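Local coordinates for microtubule-associated protein 1A/1B, light chain 3, putative (Trypanosoma brucei, PDB 3H9D) that probably works in an autophagy-like pathway as a ubiquitin-like ATG8-family protein thought to be coupled through its C-terminal end to a membrane phospholipid, at residues Glu26-Arg31 with Lys51-Ser56; Ile34-Val39 with Met110-Glu115; Gln62-Leu67 with Leu79-Asn84. All coordinates share one frame; numbering follows the deposited sequence.

The three interactions build one mixed β-sheet and pack a helix on it. Interaction 1 secures the start of strand 31-38 against strand 51-55, and interaction 2 pairs strand 31-38 with strand 108-113; their centres are about 19 Å apart, and Phe52 N lies 2.7 Å from Ile34 O, a probable hydrogen bond between them. Interaction 3 sets helix 60-71 on strand 80-83, the other neighbour of 108-113. It lies closer to interaction 2, with about 7 Å between centres, and Met110 SD comes within 3.5 Å of Phe63 CE2. Interactions 1 and 3, their centres about 16 Å apart, meet where Phe52 CG lies 3.8 Å from Phe63 CE1. A bound calcium ion is about 8 Å from the Tyr112 side chain.

Interaction 1: residues Glu26-Arg31 with Lys51-Ser56; sequences ERHPDR and KFLVPS
Arg31 reaches across to Leu53 and Pro55 and supplies the largest share of the 285 Å² buried here. Its guanidinium group is engaged at an edge and over a face. At the edge, NH1 donates to the backbone oxygen of Leu53 (NH1-O 3.0 Å), a nearly straight bond with 163° at the hydrogen, and the acceptor lies only 7° out of the guanidinium plane. Over one face, displaced toward the rim, sits Pro55 CG, while Pro55 CD approaches NH1 to 3.7 Å. The two side chains run alongside each other and point the same way, so the proline ring and the hydrogen bond together restrict how the flat group can turn. With CG set beside the backbone N (chi1 -46°) and the chain bent at the next torsion, the methylene CD passes 3.9 Å from Leu53 CB before the group reaches its acceptor.

The backbones explain why these residues meet. Arg31 and Pro55 form an antiparallel, non-hydrogen-bonded pair, with 4.6 Å from CA to CA, at the open end of the β-hairpin made by strands 31-38 and 51-55, the first hairpin of the ubiquitin-like β-grasp fold. Helix 14-27 leads into it through a type I turn from His28 to Arg31, closed by Arg31 N bonding to His28 O at 3.1 Å. Beyond the pair, Ser56 N donates to Asp30 O (3.1 Å), which ties the turn to the end of strand 51-55.

Leu53 buries the second-largest area. One of its methyls, CD2, also meets the imidazole of His28 at CD2, 4.1 Å away and at a slant. At the start of strand 51-55, Lys51 forms a salt bridge with Asp20 of helix 14-27, while Phe52 turns its ring toward Phe63 of helix 60-71 in an edge-to-face contact.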
ATOM      1  N   GLU A  26     -21.889   5.688   8.795  1.00 54.93           N
ATOM      2  CA  GLU A  26     -23.300   5.311   8.773  1.00 55.80           C
ATOM      3  C   GLU A  26     -23.809   5.050  10.193  1.00 55.29           C
ATOM      4  O   GLU A  26     -24.899   5.496  10.551  1.00 56.13           O
ATOM      5  CB  GLU A  26     -23.500   4.090   7.865  1.00 56.56           C
ATOM      6  CG  GLU A  26     -24.924   3.549   7.778  1.00 60.25           C
ATOM      7  CD  GLU A  26     -25.147   2.325   8.658  1.00 63.77           C
ATOM      8  OE1 GLU A  26     -26.115   2.333   9.448  1.00 64.22           O
ATOM      9  OE2 GLU A  26     -24.356   1.358   8.558  1.00 65.62           O
ATOM     10  N   ARG A  27     -23.009   4.348  10.995  1.00 54.66           N
ATOM     11  CA  ARG A  27     -23.349   4.038  12.387  1.00 54.86           C
ATOM     12  C   ARG A  27     -23.105   5.238  13.303  1.00 54.95           C
ATOM     13  O   ARG A  27     -23.904   5.523  14.201  1.00 54.89           O
ATOM     14  CB  ARG A  27     -22.543   2.832  12.873  1.00 54.89           C
ATOM     15  CG  ARG A  27     -23.094   2.172  14.120  1.00 56.91           C
ATOM     16  CD  ARG A  27     -22.765   0.686  14.150  1.00 62.23           C
ATOM     17  NE  ARG A  27     -21.570   0.367  14.935  1.00 65.44           N
ATOM     18  CZ  ARG A  27     -20.337   0.237  14.444  1.00 68.42           C
ATOM     19  NH1 ARG A  27     -20.091   0.415  13.151  1.00 69.42           N
ATOM     20  NH2 ARG A  27     -19.336  -0.069  15.259  1.00 68.57           N
ATOM     21  N   HIS A  28     -21.986   5.923  13.070  1.00 54.85           N
ATOM     22  CA  HIS A  28     -21.637   7.141  13.791  1.00 54.45           C
ATOM     23  C   HIS A  28     -21.509   8.300  12.803  1.00 53.48           C
ATOM     24  O   HIS A  28     -20.392   8.675  12.432  1.00 53.57           O
ATOM     25  CB  HIS A  28     -20.327   6.960  14.558  1.00 54.82           C
ATOM     26  CG  HIS A  28     -20.314   5.774  15.473  1.00 55.85           C
ATOM     27  ND1 HIS A  28     -20.713   5.848  16.790  1.00 57.50           N
ATOM     28  CD2 HIS A  28     -19.930   4.493  15.266  1.00 57.41           C
ATOM     29  CE1 HIS A  28     -20.587   4.658  17.352  1.00 58.35           C
ATOM     30  NE2 HIS A  28     -20.110   3.819  16.451  1.00 57.58           N
ATOM     31  N   PRO A  29     -22.657   8.884  12.386  1.00 52.46           N
ATOM     32  CA  PRO A  29     -22.686   9.934  11.362  1.00 51.10           C
ATOM     33  C   PRO A  29     -22.020  11.239  11.819  1.00 49.73           C
ATOM     34  O   PRO A  29     -21.616  12.058  10.982  1.00 49.22           O
ATOM     35  CB  PRO A  29     -24.188  10.150  11.130  1.00 50.87           C
ATOM     36  CG  PRO A  29     -24.824   9.739  12.399  1.00 51.42           C
ATOM     37  CD  PRO A  29     -24.010   8.592  12.900  1.00 52.63           C
ATOM     38  N   ASP A  30     -21.907  11.419  13.133  1.00 47.62           N
ATOM     39  CA  ASP A  30     -21.275  12.610  13.699  1.00 46.26           C
ATOM     40  C   ASP A  30     -19.738  12.557  13.698  1.00 44.71           C
ATOM     41  O   ASP A  30     -19.079  13.516  14.115  1.00 44.96           O
ATOM     42  CB  ASP A  30     -21.826  12.907  15.110  1.00 46.83           C
ATOM     43  CG  ASP A  30     -21.718  11.713  16.076  1.00 46.77           C
ATOM     44  OD1 ASP A  30     -21.508  11.958  17.283  1.00 46.02           O
ATOM     45  OD2 ASP A  30     -21.859  10.539  15.653  1.00 46.78           O
ATOM     46  N   ARG A  31     -19.175  11.448  13.207  1.00 42.89           N
ATOM     47  CA  ARG A  31     -17.725  11.195  13.296  1.00 39.68           C
ATOM     48  C   ARG A  31     -17.006  11.062  11.952  1.00 37.89           C
ATOM     49  O   ARG A  31     -17.633  10.884  10.896  1.00 37.57           O
ATOM     50  CB  ARG A  31     -17.428   9.972  14.173  1.00 39.38           C
ATOM     51  CG  ARG A  31     -18.198   9.965  15.469  1.00 37.35           C
ATOM     52  CD  ARG A  31     -17.388   9.457  16.624  1.00 39.47           C
ATOM     53  NE  ARG A  31     -18.010   9.886  17.870  1.00 38.98           N
ATOM     54  CZ  ARG A  31     -17.365  10.110  19.008  1.00 39.68           C
ATOM     55  NH1 ARG A  31     -16.050   9.956  19.081  1.00 40.92           N
ATOM     56  NH2 ARG A  31     -18.042  10.513  20.074  1.00 36.57           N
ATOM     57  N   LYS A  51      -6.841   3.720  14.394  1.00 29.69           N
ATOM     58  CA  LYS A  51      -8.081   4.201  13.811  1.00 28.62           C
ATOM     59  C   LYS A  51      -8.853   5.057  14.817  1.00 28.73           C
ATOM     60  O   LYS A  51      -9.125   4.637  15.945  1.00 28.07           O
ATOM     61  CB  LYS A  51      -8.928   3.025  13.342  1.00 28.14           C
ATOM     62  CG  LYS A  51      -9.893   3.331  12.209  1.00 29.73           C
ATOM     63  CD  LYS A  51     -10.742   2.116  11.868  1.00 28.84           C
ATOM     64  CE  LYS A  51      -9.929   0.838  11.906  1.00 30.59           C
ATOM     65  NZ  LYS A  51     -10.811  -0.363  11.994  1.00 34.16           N
ATOM     66  N   PHE A  52      -9.186   6.271  14.399  1.00 29.10           N
ATOM     67  CA  PHE A  52      -9.930   7.200  15.237  1.00 28.70           C
ATOM     68  C   PHE A  52     -11.238   7.556  14.593  1.00 29.21           C
ATOM     69  O   PHE A  52     -11.306   7.808  13.400  1.00 28.85           O
ATOM     70  CB  PHE A  52      -9.119   8.461  15.524  1.00 27.81           C
ATOM     71  CG  PHE A  52      -7.971   8.225  16.447  1.00 26.42           C
ATOM     72  CD1 PHE A  52      -6.738   7.787  15.947  1.00 24.27           C
ATOM     73  CD2 PHE A  52      -8.126   8.407  17.821  1.00 20.17           C
ATOM     74  CE1 PHE A  52      -5.670   7.540  16.799  1.00 24.16           C
ATOM     75  CE2 PHE A  52      -7.064   8.172  18.691  1.00 22.29           C
ATOM     76  CZ  PHE A  52      -5.830   7.735  18.184  1.00 27.65           C
ATOM     77  N   LEU A  53     -12.284   7.535  15.403  1.00 31.06           N
ATOM     78  CA  LEU A  53     -13.592   7.987  14.993  1.00 30.54           C
ATOM     79  C   LEU A  53     -13.727   9.338  15.676  1.00 30.35           C
ATOM     80  O   LEU A  53     -14.050   9.418  16.857  1.00 30.41           O
ATOM     81  CB  LEU A  53     -14.652   6.983  15.453  1.00 30.97           C
ATOM     82  CG  LEU A  53     -14.841   5.682  14.647  1.00 33.36           C
ATOM     83  CD1 LEU A  53     -13.548   4.893  14.336  1.00 28.78           C
ATOM     84  CD2 LEU A  53     -15.833   4.791  15.349  1.00 31.29           C
ATOM     85  N   VAL A  54     -13.436  10.392  14.914  1.00 30.04           N
ATOM     86  CA  VAL A  54     -13.174  11.731  15.447  1.00 28.82           C
ATOM     87  C   VAL A  54     -14.409  12.621  15.303  1.00 29.38           C
ATOM     88  O   VAL A  54     -14.929  12.776  14.191  1.00 28.78           O
ATOM     89  CB  VAL A  54     -11.939  12.390  14.722  1.00 28.43           C
ATOM     90  CG1 VAL A  54     -11.684  13.828  15.204  1.00 25.82           C
ATOM     91  CG2 VAL A  54     -10.691  11.538  14.897  1.00 25.06           C
ATOM     92  N   PRO A  55     -14.880  13.208  16.429  1.00 29.75           N
ATOM     93  CA  PRO A  55     -15.994  14.163  16.387  1.00 30.77           C
ATOM     94  C   PRO A  55     -15.727  15.227  15.329  1.00 32.22           C
ATOM     95  O   PRO A  55     -14.682  15.877  15.358  1.00 33.01           O
ATOM     96  CB  PRO A  55     -15.977  14.785  17.785  1.00 29.92           C
ATOM     97  CG  PRO A  55     -15.379  13.745  18.661  1.00 29.34           C
ATOM     98  CD  PRO A  55     -14.383  12.998  17.802  1.00 29.56           C
ATOM     99  N   SER A  56     -16.658  15.386  14.396  1.00 34.75           N
ATOM    100  CA  SER A  56     -16.467  16.265  13.234  1.00 37.17           C
ATOM    101  C   SER A  56     -16.417  17.759  13.574  1.00 38.51           C
ATOM    102  O   SER A  56     -16.250  18.598  12.684  1.00 39.22           O
ATOM    103  CB  SER A  56     -17.569  16.000  12.213  1.00 37.49           C
ATOM    104  OG  SER A  56     -17.222  16.528  10.944  1.00 41.49           O
TER

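Interaction 2: residues Ile34-Val39 with Met110-Glu115; sequences IICEKV and MKYSGE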
ATOM      1  N   ILE A  34     -10.446   8.239  10.846  1.00 23.28           N
ATOM      2  CA  ILE A  34      -9.074   8.706  10.745  1.00 23.15           C
ATOM      3  C   ILE A  34      -8.087   7.557  10.983  1.00 21.99           C
ATOM      4  O   ILE A  34      -8.249   6.766  11.920  1.00 19.59           O
ATOM      5  CB  ILE A  34      -8.830   9.918  11.728  1.00 23.42           C
ATOM      6  CG1 ILE A  34      -9.120  11.252  11.034  1.00 22.18           C
ATOM      7  CG2 ILE A  34      -7.414   9.950  12.275  1.00 22.53           C
ATOM      8  CD1 ILE A  34     -10.592  11.611  10.947  1.00 16.68           C
ATOM      9  N   ILE A  35      -7.087   7.453  10.110  1.00 22.30           N
ATOM     10  CA  ILE A  35      -5.935   6.555  10.341  1.00 21.65           C
ATOM     11  C   ILE A  35      -4.746   7.411  10.796  1.00 21.80           C
ATOM     12  O   ILE A  35      -4.390   8.382  10.140  1.00 21.43           O
ATOM     13  CB  ILE A  35      -5.559   5.706   9.072  1.00 21.16           C
ATOM     14  CG1 ILE A  35      -6.750   4.882   8.568  1.00 18.61           C
ATOM     15  CG2 ILE A  35      -4.332   4.787   9.326  1.00 18.07           C
ATOM     16  CD1 ILE A  35      -7.253   3.844   9.548  1.00 20.83           C
ATOM     17  N   CYS A  36      -4.134   7.044  11.915  1.00 22.51           N
ATOM     18  CA  CYS A  36      -3.092   7.872  12.516  1.00 23.22           C
ATOM     19  C   CYS A  36      -1.833   7.067  12.794  1.00 23.29           C
ATOM     20  O   CYS A  36      -1.806   6.235  13.714  1.00 24.02           O
ATOM     21  CB  CYS A  36      -3.619   8.513  13.805  1.00 24.78           C
ATOM     22  SG  CYS A  36      -2.958  10.146  14.138  1.00 27.10           S
ATOM     23  N   GLU A  37      -0.783   7.317  12.005  1.00 21.76           N
ATOM     24  CA  GLU A  37       0.444   6.517  12.100  1.00 20.66           C
ATOM     25  C   GLU A  37       1.696   7.363  12.326  1.00 19.72           C
ATOM     26  O   GLU A  37       1.735   8.507  11.934  1.00 18.02           O
ATOM     27  CB  GLU A  37       0.586   5.636  10.852  1.00 21.23           C
ATOM     28  CG  GLU A  37      -0.579   4.651  10.650  1.00 18.51           C
ATOM     29  CD  GLU A  37      -0.506   3.938   9.312  1.00 19.44           C
ATOM     30  OE1 GLU A  37      -0.045   2.779   9.276  1.00 20.12           O
ATOM     31  OE2 GLU A  37      -0.881   4.548   8.297  1.00 18.25           O
ATOM     32  N   LYS A  38       2.716   6.813  12.983  1.00 21.70           N
ATOM     33  CA  LYS A  38       3.924   7.598  13.238  1.00 23.03           C
ATOM     34  C   LYS A  38       4.674   7.932  11.952  1.00 24.36           C
ATOM     35  O   LYS A  38       4.804   7.082  11.064  1.00 24.96           O
ATOM     36  CB  LYS A  38       4.863   6.930  14.263  1.00 21.12           C
ATOM     37  CG  LYS A  38       5.627   5.739  13.755  1.00 22.34           C
ATOM     38  CD  LYS A  38       6.737   5.317  14.689  1.00 21.33           C
ATOM     39  CE  LYS A  38       8.048   6.014  14.358  1.00 22.07           C
ATOM     40  NZ  LYS A  38       9.123   5.558  15.270  1.00 22.50           N
ATOM     41  N   VAL A  39       5.151   9.176  11.860  1.00 25.68           N
ATOM     42  CA  VAL A  39       6.174   9.552  10.882  1.00 26.11           C
ATOM     43  C   VAL A  39       7.358   8.588  11.019  1.00 27.02           C
ATOM     44  O   VAL A  39       7.906   8.428  12.111  1.00 25.66           O
ATOM     45  CB  VAL A  39       6.652  11.022  11.095  1.00 26.89           C
ATOM     46  CG1 VAL A  39       7.917  11.331  10.279  1.00 23.68           C
ATOM     47  CG2 VAL A  39       5.537  12.016  10.763  1.00 26.96           C
ATOM     48  N   MET A 110      -3.351  10.266   8.484  1.00 21.21           N
ATOM     49  CA  MET A 110      -2.549  11.291   9.136  1.00 21.58           C
ATOM     50  C   MET A 110      -1.293  10.662   9.665  1.00 20.19           C
ATOM     51  O   MET A 110      -1.287   9.476   9.963  1.00 20.85           O
ATOM     52  CB  MET A 110      -3.319  11.941  10.289  1.00 21.39           C
ATOM     53  CG  MET A 110      -4.668  12.502   9.897  1.00 23.78           C
ATOM     54  SD  MET A 110      -5.489  13.296  11.281  1.00 32.54           S
ATOM     55  CE  MET A 110      -4.442  14.732  11.520  1.00 26.34           C
ATOM     56  N   LYS A 111      -0.229  11.455   9.747  1.00 20.27           N
ATOM     57  CA  LYS A 111       0.997  11.065  10.437  1.00 20.08           C
ATOM     58  C   LYS A 111       1.175  11.982  11.630  1.00 19.23           C
ATOM     59  O   LYS A 111       0.654  13.094  11.649  1.00 18.54           O
ATOM     60  CB  LYS A 111       2.217  11.187   9.514  1.00 21.60           C
ATOM     61  CG  LYS A 111       2.104  10.477   8.175  1.00 22.41           C
ATOM     62  CD  LYS A 111       2.925   9.202   8.134  1.00 31.90           C
ATOM     63  CE  LYS A 111       2.121   7.995   8.596  1.00 33.35           C
ATOM     64  NZ  LYS A 111       2.952   6.765   8.616  1.00 35.17           N
ATOM     65  N   TYR A 112       1.915  11.518  12.625  1.00 19.16           N
ATOM     66  CA  TYR A 112       2.228  12.330  13.795  1.00 19.17           C
ATOM     67  C   TYR A 112       3.707  12.218  14.145  1.00 19.08           C
ATOM     68  O   TYR A 112       4.349  11.190  13.898  1.00 17.54           O
ATOM     69  CB  TYR A 112       1.345  11.948  15.010  1.00 19.20           C
ATOM     70  CG  TYR A 112       1.518  10.511  15.469  1.00 18.27           C
ATOM     71  CD1 TYR A 112       2.451  10.186  16.452  1.00 18.25           C
ATOM     72  CD2 TYR A 112       0.762   9.477  14.911  1.00 20.66           C
ATOM     73  CE1 TYR A 112       2.634   8.881  16.860  1.00 19.22           C
ATOM     74  CE2 TYR A 112       0.934   8.157  15.334  1.00 17.05           C
ATOM     75  CZ  TYR A 112       1.880   7.877  16.294  1.00 19.35           C
ATOM     76  OH  TYR A 112       2.077   6.601  16.719  1.00 20.48           O
ATOM     77  N   SER A 113       4.239  13.286  14.730  1.00 20.29           N
ATOM     78  CA  SER A 113       5.625  13.307  15.159  1.00 20.31           C
ATOM     79  C   SER A 113       5.783  14.240  16.342  1.00 20.40           C
ATOM     80  O   SER A 113       5.104  15.264  16.423  1.00 21.44           O
ATOM     81  CB  SER A 113       6.534  13.771  14.011  1.00 18.36           C
ATOM     82  OG  SER A 113       7.880  13.845  14.436  1.00 19.50           O
ATOM     83  N   GLY A 114       6.695  13.888  17.247  1.00 20.76           N
ATOM     84  CA  GLY A 114       7.170  14.810  18.268  1.00 20.70           C
ATOM     85  C   GLY A 114       8.326  15.607  17.688  1.00 21.32           C
ATOM     86  O   GLY A 114       8.489  15.667  16.469  1.00 20.81           O
ATOM     87  N   GLU A 115       9.135  16.198  18.561  1.00 21.63           N
ATOM     88  CA  GLU A 115      10.238  17.055  18.141  1.00 23.23           C
ATOM     89  C   GLU A 115      11.503  16.264  17.813  1.00 23.66           C
ATOM     90  O   GLU A 115      12.384  16.775  17.138  1.00 24.55           O
ATOM     91  CB  GLU A 115      10.520  18.147  19.186  1.00 21.96           C
ATOM     92  CG  GLU A 115       9.291  18.987  19.529  1.00 23.28           C
ATOM     93  CD  GLU A 115       9.586  20.119  20.500  1.00 26.44           C
ATOM     94  OE1 GLU A 115       9.247  19.994  21.704  1.00 25.63           O
ATOM     95  OE2 GLU A 115      10.150  21.140  20.053  1.00 28.16           O
TER
HETATM   96  O   HOH W   1      -1.454   7.271   8.213  1.00 21.43           O
HETATM   97  O   HOH W   2       3.980   4.591  10.448  1.00 22.97           O
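Tyr112 lays its ring against the backbone of strand 31-38. Its CG stands between the backbone N and the carbonyl carbon (chi1 61°), which carries the ring across the neighbouring strand: Lys38 CA lies 3.8 Å from the ring centroid and 18° off its normal, a CH-pi contact over the face. Cys36 SG comes obliquely to CD2 of the ring at 3.9 Å, and the hydroxyl is hydrogen-bonded to the backbone oxygen of Gly45.

Lys111 leaves the other face of the sheet and folds back through bends at chi2 and chi3. Its NZ reaches Lys38 O at 3.1 Å from above the carbonyl plane (54° out of it), and a water bridges the same two atoms. Glu37 OE2, 4.4 Å from NZ, is too far for a salt bridge; a second water links it to Met110 O, while Ser6 and Tyr8 also bind this carboxylate. Val39 CG2 packs on Lys111 CB at 3.6 Å.

Between these two layers of side chains runs a parallel ladder, from Met110 N to Ile35 O (2.7 Å) as far as Val39 N to Tyr112 O (3.0 Å). This is the central parallel pair of the β-grasp sheet: strand 51-55 flanks 31-38, strand 80-83 flanks 108-113, and helix 60-71 covers the face bearing Cys36, Met110 and Tyr112.

Interaction 3: residues Gln62-Leu67 with Leu79-Asn84; sequences QFVSVL and LFVYTN
The helix of the ubiquitin-like β-grasp, 60-71, rests on the sheet here: Val64 and Leu67, one turn apart, meet Leu79 and Val81 of segment 79-84. Spacing of three residues on the helix and two on the strand puts each pair on one side of its own backbone, and the CB atoms of all four residues are directed at the opposing segment. The closest CA pair, Val64 and Leu79, is 7.1 Å apart, a gap filled mainly by branched side chains.

Val64 divides its two methyls between two partners. CG1, anti to the backbone N (chi1 167°), lies 4.0 Å from Leu79 CD2, whereas CG2 touches Val81 CG2 at 3.8 Å. In both pairs the side chains run past each other in opposite directions, so they interleave. Leu79 CD2 goes further and comes to 3.7 Å from Val64 O, a van der Waals contact with the helix backbone.

Leu67 approaches the same two residues from the next turn. Its CD2 methyl makes the closest contact of the interface, 3.6 Å to Val81 CG1. Toward Leu79 the relation changes: the two leucines cross at about a right angle, with Leu67 CG 4.1 Å from Leu79 CD2. That one methyl therefore sits against both helix residues, and Val81 likewise uses CG1 on each of them.

The side-chain contacts are all apolar and the interface is small, 246 Å² in all, but it runs on into the core: Leu67 also touches Cys36 and Tyr112, and Val81 touches Met110. A helix packed through apolar side chains on one face of a mixed sheet is the arrangement characteristic of the β-grasp fold.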
ATOM      1  N   GLN A  62      -7.451  20.254  18.721  1.00 31.40           N
ATOM      2  CA  GLN A  62      -8.175  19.383  19.646  1.00 31.49           C
ATOM      3  C   GLN A  62      -7.897  17.898  19.414  1.00 31.00           C
ATOM      4  O   GLN A  62      -7.690  17.158  20.377  1.00 30.91           O
ATOM      5  CB  GLN A  62      -9.677  19.648  19.576  1.00 32.75           C
ATOM      6  CG  GLN A  62     -10.120  20.924  20.265  1.00 34.89           C
ATOM      7  CD  GLN A  62     -11.511  21.339  19.844  1.00 40.58           C
ATOM      8  OE1 GLN A  62     -11.736  21.705  18.692  1.00 43.39           O
ATOM      9  NE2 GLN A  62     -12.454  21.285  20.778  1.00 44.03           N
ATOM     10  N   PHE A  63      -7.909  17.458  18.151  1.00 31.29           N
ATOM     11  CA  PHE A  63      -7.554  16.059  17.836  1.00 31.42           C
ATOM     12  C   PHE A  63      -6.149  15.721  18.342  1.00 30.99           C
ATOM     13  O   PHE A  63      -5.921  14.638  18.870  1.00 31.82           O
ATOM     14  CB  PHE A  63      -7.691  15.726  16.342  1.00 30.83           C
ATOM     15  CG  PHE A  63      -7.118  14.367  15.971  1.00 34.39           C
ATOM     16  CD1 PHE A  63      -7.693  13.187  16.468  1.00 32.73           C
ATOM     17  CD2 PHE A  63      -5.987  14.266  15.147  1.00 34.01           C
ATOM     18  CE1 PHE A  63      -7.157  11.927  16.152  1.00 34.25           C
ATOM     19  CE2 PHE A  63      -5.444  13.006  14.816  1.00 33.86           C
ATOM     20  CZ  PHE A  63      -6.031  11.834  15.325  1.00 32.41           C
ATOM     21  N   VAL A  64      -5.229  16.671  18.203  1.00 29.61           N
ATOM     22  CA  VAL A  64      -3.867  16.538  18.710  1.00 29.07           C
ATOM     23  C   VAL A  64      -3.837  16.287  20.210  1.00 30.05           C
ATOM     24  O   VAL A  64      -3.117  15.400  20.677  1.00 29.93           O
ATOM     25  CB  VAL A  64      -3.009  17.779  18.326  1.00 29.19           C
ATOM     26  CG1 VAL A  64      -1.681  17.813  19.097  1.00 26.98           C
ATOM     27  CG2 VAL A  64      -2.771  17.787  16.826  1.00 25.89           C
ATOM     28  N   SER A  65      -4.617  17.067  20.961  1.00 31.70           N
ATOM     29  CA  SER A  65      -4.770  16.850  22.401  1.00 32.74           C
ATOM     30  C   SER A  65      -5.264  15.434  22.725  1.00 32.13           C
ATOM     31  O   SER A  65      -4.767  14.808  23.664  1.00 31.04           O
ATOM     32  CB  SER A  65      -5.698  17.908  23.017  1.00 33.67           C
ATOM     33  OG  SER A  65      -5.002  19.121  23.281  1.00 37.57           O
ATOM     34  N   VAL A  66      -6.231  14.948  21.938  1.00 31.68           N
ATOM     35  CA  VAL A  66      -6.768  13.578  22.053  1.00 33.35           C
ATOM     36  C   VAL A  66      -5.718  12.515  21.705  1.00 33.39           C
ATOM     37  O   VAL A  66      -5.565  11.521  22.420  1.00 33.74           O
ATOM     38  CB  VAL A  66      -8.015  13.369  21.142  1.00 33.98           C
ATOM     39  CG1 VAL A  66      -8.468  11.915  21.150  1.00 34.20           C
ATOM     40  CG2 VAL A  66      -9.158  14.287  21.561  1.00 33.67           C
ATOM     41  N   LEU A  67      -5.011  12.733  20.596  1.00 33.13           N
ATOM     42  CA  LEU A  67      -3.894  11.888  20.172  1.00 31.44           C
ATOM     43  C   LEU A  67      -2.777  11.827  21.222  1.00 31.13           C
ATOM     44  O   LEU A  67      -2.189  10.767  21.446  1.00 30.21           O
ATOM     45  CB  LEU A  67      -3.351  12.405  18.838  1.00 31.50           C
ATOM     46  CG  LEU A  67      -2.154  11.737  18.153  1.00 31.72           C
ATOM     47  CD1 LEU A  67      -2.439  10.277  17.807  1.00 25.48           C
ATOM     48  CD2 LEU A  67      -1.814  12.525  16.912  1.00 26.13           C
ATOM     49  N   LEU A  79       3.725  18.112  19.629  1.00 24.06           N
ATOM     50  CA  LEU A  79       3.237  17.006  18.832  1.00 23.59           C
ATOM     51  C   LEU A  79       2.692  17.590  17.544  1.00 23.67           C
ATOM     52  O   LEU A  79       1.818  18.465  17.574  1.00 25.08           O
ATOM     53  CB  LEU A  79       2.132  16.246  19.581  1.00 23.25           C
ATOM     54  CG  LEU A  79       1.422  15.039  18.947  1.00 22.53           C
ATOM     55  CD1 LEU A  79       2.412  13.934  18.516  1.00 19.54           C
ATOM     56  CD2 LEU A  79       0.373  14.486  19.926  1.00 18.85           C
ATOM     57  N   PHE A  80       3.214  17.116  16.414  1.00 22.91           N
ATOM     58  CA  PHE A  80       2.783  17.613  15.110  1.00 23.77           C
ATOM     59  C   PHE A  80       1.977  16.560  14.351  1.00 24.22           C
ATOM     60  O   PHE A  80       2.187  15.364  14.536  1.00 23.31           O
ATOM     61  CB  PHE A  80       3.998  18.082  14.286  1.00 23.14           C
ATOM     62  CG  PHE A  80       4.875  19.075  15.012  1.00 22.75           C
ATOM     63  CD1 PHE A  80       6.021  18.654  15.674  1.00 21.89           C
ATOM     64  CD2 PHE A  80       4.551  20.427  15.034  1.00 21.49           C
ATOM     65  CE1 PHE A  80       6.822  19.558  16.356  1.00 20.15           C
ATOM     66  CE2 PHE A  80       5.355  21.349  15.713  1.00 18.85           C
ATOM     67  CZ  PHE A  80       6.485  20.912  16.371  1.00 20.81           C
ATOM     68  N   VAL A  81       1.049  17.006  13.509  1.00 24.81           N
ATOM     69  CA  VAL A  81       0.324  16.085  12.629  1.00 25.76           C
ATOM     70  C   VAL A  81       0.375  16.516  11.170  1.00 26.39           C
ATOM     71  O   VAL A  81       0.514  17.692  10.864  1.00 26.27           O
ATOM     72  CB  VAL A  81      -1.143  15.792  13.087  1.00 26.78           C
ATOM     73  CG1 VAL A  81      -1.147  14.992  14.397  1.00 26.01           C
ATOM     74  CG2 VAL A  81      -1.973  17.082  13.200  1.00 25.76           C
ATOM     75  N   TYR A  82       0.278  15.537  10.277  1.00 28.07           N
ATOM     76  CA  TYR A  82       0.551  15.736   8.863  1.00 28.41           C
ATOM     77  C   TYR A  82      -0.529  15.048   8.039  1.00 30.39           C
ATOM     78  O   TYR A  82      -0.997  13.972   8.408  1.00 30.49           O
ATOM     79  CB  TYR A  82       1.939  15.157   8.511  1.00 26.51           C
ATOM     80  CG  TYR A  82       3.081  15.678   9.372  1.00 23.71           C
ATOM     81  CD1 TYR A  82       3.882  16.732   8.938  1.00 23.38           C
ATOM     82  CD2 TYR A  82       3.363  15.115  10.621  1.00 22.43           C
ATOM     83  CE1 TYR A  82       4.933  17.216   9.725  1.00 20.16           C
ATOM     84  CE2 TYR A  82       4.411  15.596  11.416  1.00 17.60           C
ATOM     85  CZ  TYR A  82       5.188  16.643  10.960  1.00 19.87           C
ATOM     86  OH  TYR A  82       6.218  17.130  11.733  1.00 19.72           O
ATOM     87  N   THR A  83      -0.961  15.699   6.963  1.00 32.58           N
ATOM     88  CA  THR A  83      -1.675  15.028   5.885  1.00 35.82           C
ATOM     89  C   THR A  83      -0.983  15.454   4.602  1.00 37.48           C
ATOM     90  O   THR A  83      -0.454  16.564   4.531  1.00 37.48           O
ATOM     91  CB  THR A  83      -3.184  15.394   5.760  1.00 36.04           C
ATOM     92  OG1 THR A  83      -3.727  15.830   7.014  1.00 38.73           O
ATOM     93  CG2 THR A  83      -3.958  14.184   5.284  1.00 36.83           C
ATOM     94  N   ASN A  84      -0.982  14.574   3.602  1.00 39.18           N
ATOM     95  CA  ASN A  84      -0.334  14.846   2.316  1.00 41.21           C
ATOM     96  C   ASN A  84       1.060  15.463   2.487  1.00 41.80           C
ATOM     97  O   ASN A  84       1.405  16.435   1.813  1.00 43.29           O
ATOM     98  CB  ASN A  84      -1.231  15.734   1.437  1.00 41.18           C
ATOM     99  CG  ASN A  84      -0.803  15.744  -0.021  1.00 44.31           C
ATOM    100  OD1 ASN A  84      -0.351  14.727  -0.559  1.00 46.87           O
ATOM    101  ND2 ASN A  84      -0.941  16.901  -0.670  1.00 45.80           N
TER